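Local coordinates for protein (2Z,6E)-hedycaryol synthase (Kitasatospora setae, PDB 4MC3) that catalyses the magnesium-dependent 1,11-cyclization of (2E,6E)-farnesyl diphosphate with water to (2Z,6E)-hedycaryol, releasing diphosphate, in terpenoid biosynthesis, at residues L187-L190 against F195-G198. Numbering follows the deposited sequence.
Sequences LDEL and FLPG
Glu189 reaches across to the backbone of Leu196: OE1 accepts the hydrogen bond of Leu196 N at 2.9 Å, with an N-H...O angle of 151°. The donor stands above the carboxylate, 37° out of its plane. With CG anti to its carbonyl carbon (chi1 -63°) and the chain extended beyond it, Glu189 spans the gap at full length, its CA 5.5 Å from that of Phe195. The Leu196 side chain crosses that of Glu189 at about a right angle, bringing CG to 3.7 Å from the carboxylate carbon CD of Glu189. Arg201 NE, in helix 198-201, forms a salt bridge with OE2, so the buried carboxylate is gripped at both oxygens. The Phe195 ring lies beside the 3-10 segment at Glu189-Leu190: its CD1 is 3.8 Å from Glu189 CB, and Glu189 O sits over one face, 4.3 Å above the ring centre. Leu190 CD1 meets CE1 of the same ring obliquely at 4.0 Å, while Trp138 of helix 136-160 packs edge-to-face with Phe195. An alanine in place of Glu189 would probably leave Leu196 N and Arg201 without their acceptor and open a gap beside the leucine side chain. The contact thus ties the loop leading into helix 198-201 back to the residues after helix 181-188, away from the terpenoid pocket, through one charged side chain serving a backbone amide and an arginine.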
ATOM      1  N   LEU A 187      -4.645   7.845  -1.797  1.00 14.37           N
ATOM      2  CA  LEU A 187      -6.082   7.888  -1.904  1.00 14.75           C
ATOM      3  C   LEU A 187      -6.772   8.411  -0.657  1.00 16.45           C
ATOM      4  O   LEU A 187      -7.915   8.925  -0.756  1.00 16.53           O
ATOM      5  CB  LEU A 187      -6.643   6.519  -2.331  1.00 16.04           C
ATOM      6  CG  LEU A 187      -6.339   6.012  -3.757  1.00 16.15           C
ATOM      7  CD1 LEU A 187      -6.584   4.551  -3.970  1.00 17.54           C
ATOM      8  CD2 LEU A 187      -7.149   6.848  -4.792  1.00 17.61           C
ATOM      9  N   ASP A 188      -6.129   8.315   0.505  1.00 16.38           N
ATOM     10  CA  ASP A 188      -6.691   8.869   1.725  1.00 17.05           C
ATOM     11  C   ASP A 188      -6.870  10.398   1.623  1.00 17.02           C
ATOM     12  O   ASP A 188      -7.727  10.971   2.301  1.00 17.86           O
ATOM     13  CB  ASP A 188      -5.832   8.540   2.929  1.00 17.46           C
ATOM     14  CG  ASP A 188      -6.531   8.813   4.281  1.00 18.01           C
ATOM     15  OD1 ASP A 188      -7.716   8.458   4.407  1.00 19.38           O
ATOM     16  OD2 ASP A 188      -5.875   9.426   5.178  1.00 18.89           O
ATOM     17  N   GLU A 189      -6.120  11.063   0.737  1.00 16.84           N
ATOM     18  CA  GLU A 189      -6.242  12.508   0.616  1.00 16.77           C
ATOM     19  C   GLU A 189      -7.647  12.894   0.097  1.00 20.22           C
ATOM     20  O   GLU A 189      -8.089  14.007   0.344  1.00 21.19           O
ATOM     21  CB  GLU A 189      -5.173  13.087  -0.263  1.00 18.27           C
ATOM     22  CG  GLU A 189      -3.781  12.906   0.253  1.00 18.24           C
ATOM     23  CD  GLU A 189      -2.743  13.756  -0.481  1.00 19.54           C
ATOM     24  OE1 GLU A 189      -3.014  14.970  -0.714  1.00 19.37           O
ATOM     25  OE2 GLU A 189      -1.655  13.218  -0.828  1.00 19.65           O
ATOM     26  N   LEU A 190      -8.333  11.994  -0.596  1.00 18.34           N
ATOM     27  CA  LEU A 190      -9.639  12.284  -1.140  1.00 19.48           C
ATOM     28  C   LEU A 190     -10.658  12.573  -0.022  1.00 21.43           C
ATOM     29  O   LEU A 190     -11.647  13.276  -0.274  1.00 24.00           O
ATOM     30  CB  LEU A 190     -10.118  11.160  -2.013  1.00 19.86           C
ATOM     31  CG  LEU A 190      -9.641  11.176  -3.466  1.00 23.19           C
ATOM     32  CD1 LEU A 190      -8.178  11.134  -3.686  1.00 23.68           C
ATOM     33  CD2 LEU A 190     -10.204  10.033  -4.264  1.00 24.71           C
ATOM     34  N   PHE A 195      -6.550  18.574  -0.129  1.00 23.06           N
ATOM     35  CA  PHE A 195      -5.354  17.805  -0.448  1.00 22.16           C
ATOM     36  C   PHE A 195      -4.135  18.364   0.288  1.00 22.82           C
ATOM     37  O   PHE A 195      -4.034  19.590   0.539  1.00 25.30           O
ATOM     38  CB  PHE A 195      -5.130  17.739  -1.980  1.00 20.05           C
ATOM     39  CG  PHE A 195      -6.086  16.875  -2.691  1.00 19.04           C
ATOM     40  CD1 PHE A 195      -5.717  15.621  -3.089  1.00 19.90           C
ATOM     41  CD2 PHE A 195      -7.412  17.280  -2.918  1.00 22.26           C
ATOM     42  CE1 PHE A 195      -6.617  14.774  -3.685  1.00 20.56           C
ATOM     43  CE2 PHE A 195      -8.292  16.445  -3.542  1.00 24.85           C
ATOM     44  CZ  PHE A 195      -7.918  15.187  -3.904  1.00 23.91           C
ATOM     45  N   LEU A 196      -3.153  17.516   0.580  1.00 19.24           N
ATOM     46  CA  LEU A 196      -1.901  17.968   1.157  1.00 21.58           C
ATOM     47  C   LEU A 196      -1.194  18.934   0.196  1.00 25.46           C
ATOM     48  O   LEU A 196      -1.124  18.696  -0.993  1.00 26.84           O
ATOM     49  CB  LEU A 196      -0.964  16.812   1.467  1.00 22.97           C
ATOM     50  CG  LEU A 196      -1.425  15.665   2.393  1.00 23.80           C
ATOM     51  CD1 LEU A 196      -0.384  14.587   2.470  1.00 23.42           C
ATOM     52  CD2 LEU A 196      -1.775  16.218   3.767  1.00 25.99           C
ATOM     53  N   PRO A 197      -0.642  20.000   0.729  1.00 27.29           N
ATOM     54  CA  PRO A 197       0.241  20.780  -0.143  1.00 27.34           C
ATOM     55  C   PRO A 197       1.439  19.919  -0.577  1.00 29.46           C
ATOM     56  O   PRO A 197       1.937  19.102   0.218  1.00 28.18           O
ATOM     57  CB  PRO A 197       0.730  21.898   0.768  1.00 30.17           C
ATOM     58  CG  PRO A 197      -0.289  22.004   1.871  1.00 31.36           C
ATOM     59  CD  PRO A 197      -0.815  20.590   2.062  1.00 25.72           C
ATOM     60  N   GLY A 198       1.922  20.120  -1.799  1.00 35.24           N
ATOM     61  CA  GLY A 198       3.119  19.386  -2.258  1.00 34.31           C
ATOM     62  C   GLY A 198       4.322  19.457  -1.328  1.00 36.79           C
ATOM     63  O   GLY A 198       5.053  18.477  -1.187  1.00 41.17           O
TER